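Local atomic coordinates of monomethylamine methyltransferase mtmB1 (PDB entry 1NTH), a protein that catalyses transfer of the methyl group of monomethylamine to the corrinoid cofactor of its partner protein MtmC in methanogenesis from methylamine. Residues Gly339-Ala351 against Glu439-Leu451. Numbering follows the deposited sequence.
Sequences GPCTEMCLLEASA and EYMQVYDGARKKL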
loop_
_atom_site.group_PDB
_atom_site.type_symbol
_atom_site.label_atom_id
_atom_site.label_comp_id
_atom_site.label_asym_id
_atom_site.label_seq_id
_atom_site.Cartn_x
_atom_site.Cartn_y
_atom_site.Cartn_z
ATOM N N GLY A 339 11.004 -39.366 17.649
ATOM C CA GLY A 339 10.064 -38.291 17.906
ATOM C C GLY A 339 10.595 -37.264 18.888
ATOM O O GLY A 339 11.672 -37.443 19.458
ATOM N N PRO A 340 9.849 -36.171 19.113
ATOM C CA PRO A 340 10.256 -35.109 20.034
ATOM C C PRO A 340 10.510 -35.581 21.459
ATOM O O PRO A 340 9.960 -36.590 21.906
ATOM C CB PRO A 340 9.087 -34.124 19.969
ATOM C CG PRO A 340 8.543 -34.332 18.602
ATOM C CD PRO A 340 8.567 -35.833 18.473
ATOM N N CYS A 341 11.343 -34.824 22.162
ATOM C CA CYS A 341 11.696 -35.093 23.548
ATOM C C CYS A 341 12.441 -36.409 23.741
ATOM O O CYS A 341 12.238 -37.111 24.733
ATOM C CB CYS A 341 10.444 -35.058 24.429
ATOM S SG CYS A 341 10.786 -34.717 26.176
ATOM N N THR A 342 13.292 -36.741 22.778
ATOM C CA THR A 342 14.119 -37.939 22.859
ATOM C C THR A 342 15.512 -37.521 22.420
ATOM O O THR A 342 15.670 -36.654 21.552
ATOM C CB THR A 342 13.624 -39.083 21.939
ATOM O OG1 THR A 342 13.813 -38.722 20.565
ATOM C CG2 THR A 342 12.156 -39.382 22.201
ATOM N N GLU A 343 16.526 -38.124 23.026
ATOM C CA GLU A 343 17.897 -37.791 22.693
ATOM C C GLU A 343 18.225 -38.146 21.247
ATOM O O GLU A 343 18.930 -37.399 20.564
ATOM C CB GLU A 343 18.854 -38.519 23.634
ATOM C CG GLU A 343 20.291 -38.049 23.527
ATOM C CD GLU A 343 21.195 -38.739 24.526
ATOM O OE1 GLU A 343 21.475 -39.943 24.341
ATOM O OE2 GLU A 343 21.615 -38.081 25.500
ATOM N N MET A 344 17.701 -39.271 20.769
ATOM C CA MET A 344 17.984 -39.686 19.402
ATOM C C MET A 344 17.518 -38.655 18.378
ATOM O O MET A 344 18.246 -38.343 17.437
ATOM C CB MET A 344 17.336 -41.035 19.089
ATOM C CG MET A 344 17.759 -41.580 17.733
ATOM S SD MET A 344 17.145 -43.234 17.395
ATOM C CE MET A 344 17.336 -43.332 15.608
ATOM N N CYS A 345 16.309 -38.134 18.556
ATOM C CA CYS A 345 15.780 -37.141 17.627
ATOM C C CYS A 345 16.743 -35.962 17.511
ATOM O O CYS A 345 17.086 -35.529 16.411
ATOM C CB CYS A 345 14.411 -36.646 18.100
ATOM S SG CYS A 345 13.667 -35.382 17.025
ATOM N N LEU A 346 17.184 -35.449 18.654
ATOM C CA LEU A 346 18.103 -34.320 18.668
ATOM C C LEU A 346 19.445 -34.659 18.027
ATOM O O LEU A 346 20.016 -33.840 17.309
ATOM C CB LEU A 346 18.316 -33.829 20.104
ATOM C CG LEU A 346 17.057 -33.313 20.808
ATOM C CD1 LEU A 346 17.416 -32.820 22.204
ATOM C CD2 LEU A 346 16.433 -32.180 19.987
ATOM N N LEU A 347 19.951 -35.863 18.279
ATOM C CA LEU A 347 21.228 -36.267 17.702
ATOM C C LEU A 347 21.112 -36.479 16.195
ATOM O O LEU A 347 22.044 -36.178 15.447
ATOM C CB LEU A 347 21.744 -37.546 18.374
ATOM C CG LEU A 347 22.149 -37.402 19.845
ATOM C CD1 LEU A 347 22.603 -38.753 20.385
ATOM C CD2 LEU A 347 23.264 -36.376 19.979
ATOM N N GLU A 348 19.971 -36.999 15.751
ATOM C CA GLU A 348 19.747 -37.226 14.326
ATOM C C GLU A 348 19.739 -35.885 13.597
ATOM O O GLU A 348 20.417 -35.709 12.583
ATOM C CB GLU A 348 18.406 -37.928 14.097
ATOM C CG GLU A 348 18.407 -39.431 14.342
ATOM C CD GLU A 348 17.049 -40.050 14.055
ATOM O OE1 GLU A 348 16.165 -40.001 14.938
ATOM O OE2 GLU A 348 16.856 -40.570 12.934
ATOM N N ALA A 349 18.969 -34.940 14.124
ATOM C CA ALA A 349 18.878 -33.619 13.515
ATOM C C ALA A 349 20.235 -32.924 13.565
ATOM O O ALA A 349 20.604 -32.202 12.638
ATOM C CB ALA A 349 17.830 -32.781 14.237
ATOM N N SER A 350 20.977 -33.140 14.647
ATOM C CA SER A 350 22.292 -32.526 14.796
ATOM C C SER A 350 23.252 -33.012 13.717
ATOM O O SER A 350 23.994 -32.222 13.133
ATOM C CB SER A 350 22.873 -32.832 16.180
ATOM O OG SER A 350 22.127 -32.193 17.196
ATOM N N ALA A 351 23.246 -34.316 13.457
ATOM C CA ALA A 351 24.126 -34.868 12.437
ATOM C C ALA A 351 23.830 -34.209 11.094
ATOM O O ALA A 351 24.749 -33.886 10.340
ATOM C CB ALA A 351 23.937 -36.382 12.332
ATOM N N GLU A 439 11.527 -31.656 31.565
ATOM C CA GLU A 439 11.923 -32.951 31.028
ATOM C C GLU A 439 12.629 -32.765 29.688
ATOM O O GLU A 439 13.706 -33.314 29.460
ATOM C CB GLU A 439 10.700 -33.846 30.828
ATOM C CG GLU A 439 11.036 -35.236 30.310
ATOM C CD GLU A 439 9.807 -36.015 29.882
ATOM O OE1 GLU A 439 8.823 -36.052 30.651
ATOM O OE2 GLU A 439 9.825 -36.599 28.778
ATOM N N TYR A 440 12.018 -31.988 28.798
ATOM C CA TYR A 440 12.610 -31.758 27.485
ATOM C C TYR A 440 13.940 -31.024 27.621
ATOM O O TYR A 440 14.912 -31.345 26.939
ATOM C CB TYR A 440 11.667 -30.940 26.593
ATOM C CG TYR A 440 11.855 -31.209 25.110
ATOM C CD1 TYR A 440 13.069 -31.695 24.618
ATOM C CD2 TYR A 440 10.819 -30.990 24.201
ATOM C CE1 TYR A 440 13.247 -31.964 23.262
ATOM C CE2 TYR A 440 10.988 -31.256 22.835
ATOM C CZ TYR A 440 12.202 -31.743 22.377
ATOM O OH TYR A 440 12.374 -32.031 21.041
ATOM N N MET A 441 13.984 -30.033 28.501
ATOM C CA MET A 441 15.206 -29.272 28.706
ATOM C C MET A 441 16.349 -30.181 29.151
ATOM O O MET A 441 17.495 -29.994 28.743
ATOM C CB MET A 441 14.964 -28.167 29.733
ATOM C CG MET A 441 14.038 -27.073 29.219
ATOM S SD MET A 441 13.502 -25.920 30.492
ATOM C CE MET A 441 15.008 -25.035 30.802
ATOM N N GLN A 442 16.030 -31.175 29.976
ATOM C CA GLN A 442 17.041 -32.113 30.457
ATOM C C GLN A 442 17.522 -33.004 29.317
ATOM O O GLN A 442 18.714 -33.296 29.209
ATOM C CB GLN A 442 16.473 -32.975 31.588
ATOM C CG GLN A 442 16.206 -32.217 32.882
ATOM C CD GLN A 442 15.579 -33.091 33.954
ATOM O OE1 GLN A 442 15.685 -34.316 33.912
ATOM N NE2 GLN A 442 14.932 -32.461 34.929
ATOM N N VAL A 443 16.593 -33.433 28.468
ATOM C CA VAL A 443 16.930 -34.273 27.324
ATOM C C VAL A 443 17.842 -33.479 26.391
ATOM O O VAL A 443 18.831 -33.999 25.874
ATOM C CB VAL A 443 15.658 -34.700 26.552
ATOM C CG1 VAL A 443 16.037 -35.393 25.250
ATOM C CG2 VAL A 443 14.821 -35.636 27.410
ATOM N N TYR A 444 17.499 -32.212 26.186
ATOM C CA TYR A 444 18.274 -31.324 25.325
ATOM C C TYR A 444 19.703 -31.213 25.858
ATOM O O TYR A 444 20.668 -31.333 25.104
ATOM C CB TYR A 444 17.624 -29.936 25.292
ATOM C CG TYR A 444 18.198 -28.982 24.263
ATOM C CD1 TYR A 444 17.615 -28.852 23.000
ATOM C CD2 TYR A 444 19.307 -28.192 24.560
ATOM C CE1 TYR A 444 18.122 -27.951 22.059
ATOM C CE2 TYR A 444 19.824 -27.290 23.626
ATOM C CZ TYR A 444 19.224 -27.174 22.380
ATOM O OH TYR A 444 19.721 -26.271 21.465
ATOM N N ASP A 445 19.838 -30.984 27.162
ATOM C CA ASP A 445 21.159 -30.860 27.768
ATOM C C ASP A 445 21.986 -32.123 27.567
ATOM O O ASP A 445 23.179 -32.050 27.275
ATOM C CB ASP A 445 21.048 -30.571 29.267
ATOM C CG ASP A 445 20.457 -29.213 29.553
ATOM O OD1 ASP A 445 20.683 -28.289 28.743
ATOM O OD2 ASP A 445 19.781 -29.063 30.593
ATOM N N GLY A 446 21.348 -33.276 27.728
ATOM C CA GLY A 446 22.052 -34.532 27.559
ATOM C C GLY A 446 22.612 -34.692 26.161
ATOM O O GLY A 446 23.753 -35.119 25.983
ATOM N N ALA A 447 21.805 -34.346 25.163
ATOM C CA ALA A 447 22.226 -34.457 23.772
ATOM C C ALA A 447 23.355 -33.476 23.471
ATOM O O ALA A 447 24.329 -33.819 22.801
ATOM C CB ALA A 447 21.040 -34.194 22.848
ATOM N N ARG A 448 23.219 -32.255 23.977
ATOM C CA ARG A 448 24.222 -31.221 23.759
ATOM C C ARG A 448 25.559 -31.660 24.345
ATOM O O ARG A 448 26.612 -31.453 23.740
ATOM C CB ARG A 448 23.771 -29.917 24.416
ATOM C CG ARG A 448 24.438 -28.664 23.877
ATOM C CD ARG A 448 23.971 -27.453 24.672
ATOM N NE ARG A 448 24.154 -26.189 23.961
ATOM C CZ ARG A 448 24.986 -25.227 24.345
ATOM N NH1 ARG A 448 25.724 -25.381 25.436
ATOM N NH2 ARG A 448 25.062 -24.101 23.648
ATOM N N LYS A 449 25.508 -32.270 25.525
ATOM C CA LYS A 449 26.718 -32.736 26.192
ATOM C C LYS A 449 27.454 -33.768 25.344
ATOM O O LYS A 449 28.678 -33.731 25.237
ATOM C CB LYS A 449 26.371 -33.336 27.559
ATOM C CG LYS A 449 27.568 -33.908 28.311
ATOM C CD LYS A 449 28.663 -32.867 28.495
ATOM C CE LYS A 449 29.882 -33.464 29.184
ATOM N NZ LYS A 449 29.547 -33.984 30.539
ATOM N N LYS A 450 26.706 -34.685 24.738
ATOM C CA LYS A 450 27.314 -35.710 23.899
ATOM C C LYS A 450 27.974 -35.093 22.674
ATOM O O LYS A 450 29.021 -35.557 22.225
ATOM C CB LYS A 450 26.270 -36.743 23.472
ATOM C CG LYS A 450 25.815 -37.636 24.614
ATOM C CD LYS A 450 24.974 -38.804 24.131
ATOM C CE LYS A 450 24.619 -39.720 25.294
ATOM N NZ LYS A 450 23.895 -40.940 24.849
ATOM N N LEU A 451 27.364 -34.043 22.136
ATOM C CA LEU A 451 27.925 -33.375 20.968
ATOM C C LEU A 451 29.220 -32.665 21.347
ATOM O O LEU A 451 30.171 -32.631 20.568
ATOM C CB LEU A 451 26.913 -32.377 20.394
ATOM C CG LEU A 451 25.667 -33.007 19.761
ATOM C CD1 LEU A 451 24.663 -31.920 19.402
ATOM C CD2 LEU A 451 26.064 -33.801 18.520
HETATM O O HOH W 1 19.522 -36.581 26.585
#
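One face of the Tyr440 ring carries Cys341, whose CA makes a CH-pi contact over the face, 3.6 Å from the ring centroid; Cys341 SG, 4.2 Å from the same centroid, adds a sulfur-aromatic contact, and Leu346 CD1 meets the ring edge. The contact belongs to a TIM-barrel fold: the loop after barrel strand 330-333, with the start of helix 343-359 that follows it, packs against the C-terminal helix 438-454, the short helical segments crossing at -45° with axes 9.1 Å apart. Tyr440 OH reaches on to a hydrogen bond with Glu382. Replacing Tyr440 by an alanine would probably leave Cys341 without its aromatic cover and Glu382 without this hydroxyl partner.

Leu346 is a knob in the hole formed by Tyr440, Val443, Tyr444 and Ala447. With CG anti to the carbonyl carbon (chi1 -62°) and CD1 extended beyond it, CD1 comes to 3.6 Å from Tyr444 CA. Beyond it, Leu347 and Leu451 pass in opposite directions, their CD2 atoms 4.1 Å apart, and Leu408 covers both.

At the partly exposed margin, extended Glu343 and Lys450 cross nearly perpendicularly. Lys450 NZ donates to the syn side of Glu343 OE1 at 2.7 Å, 32° out of the carboxylate plane, while one water donates to both Glu343 OE2 and Val443 O, at 2.8 Å each.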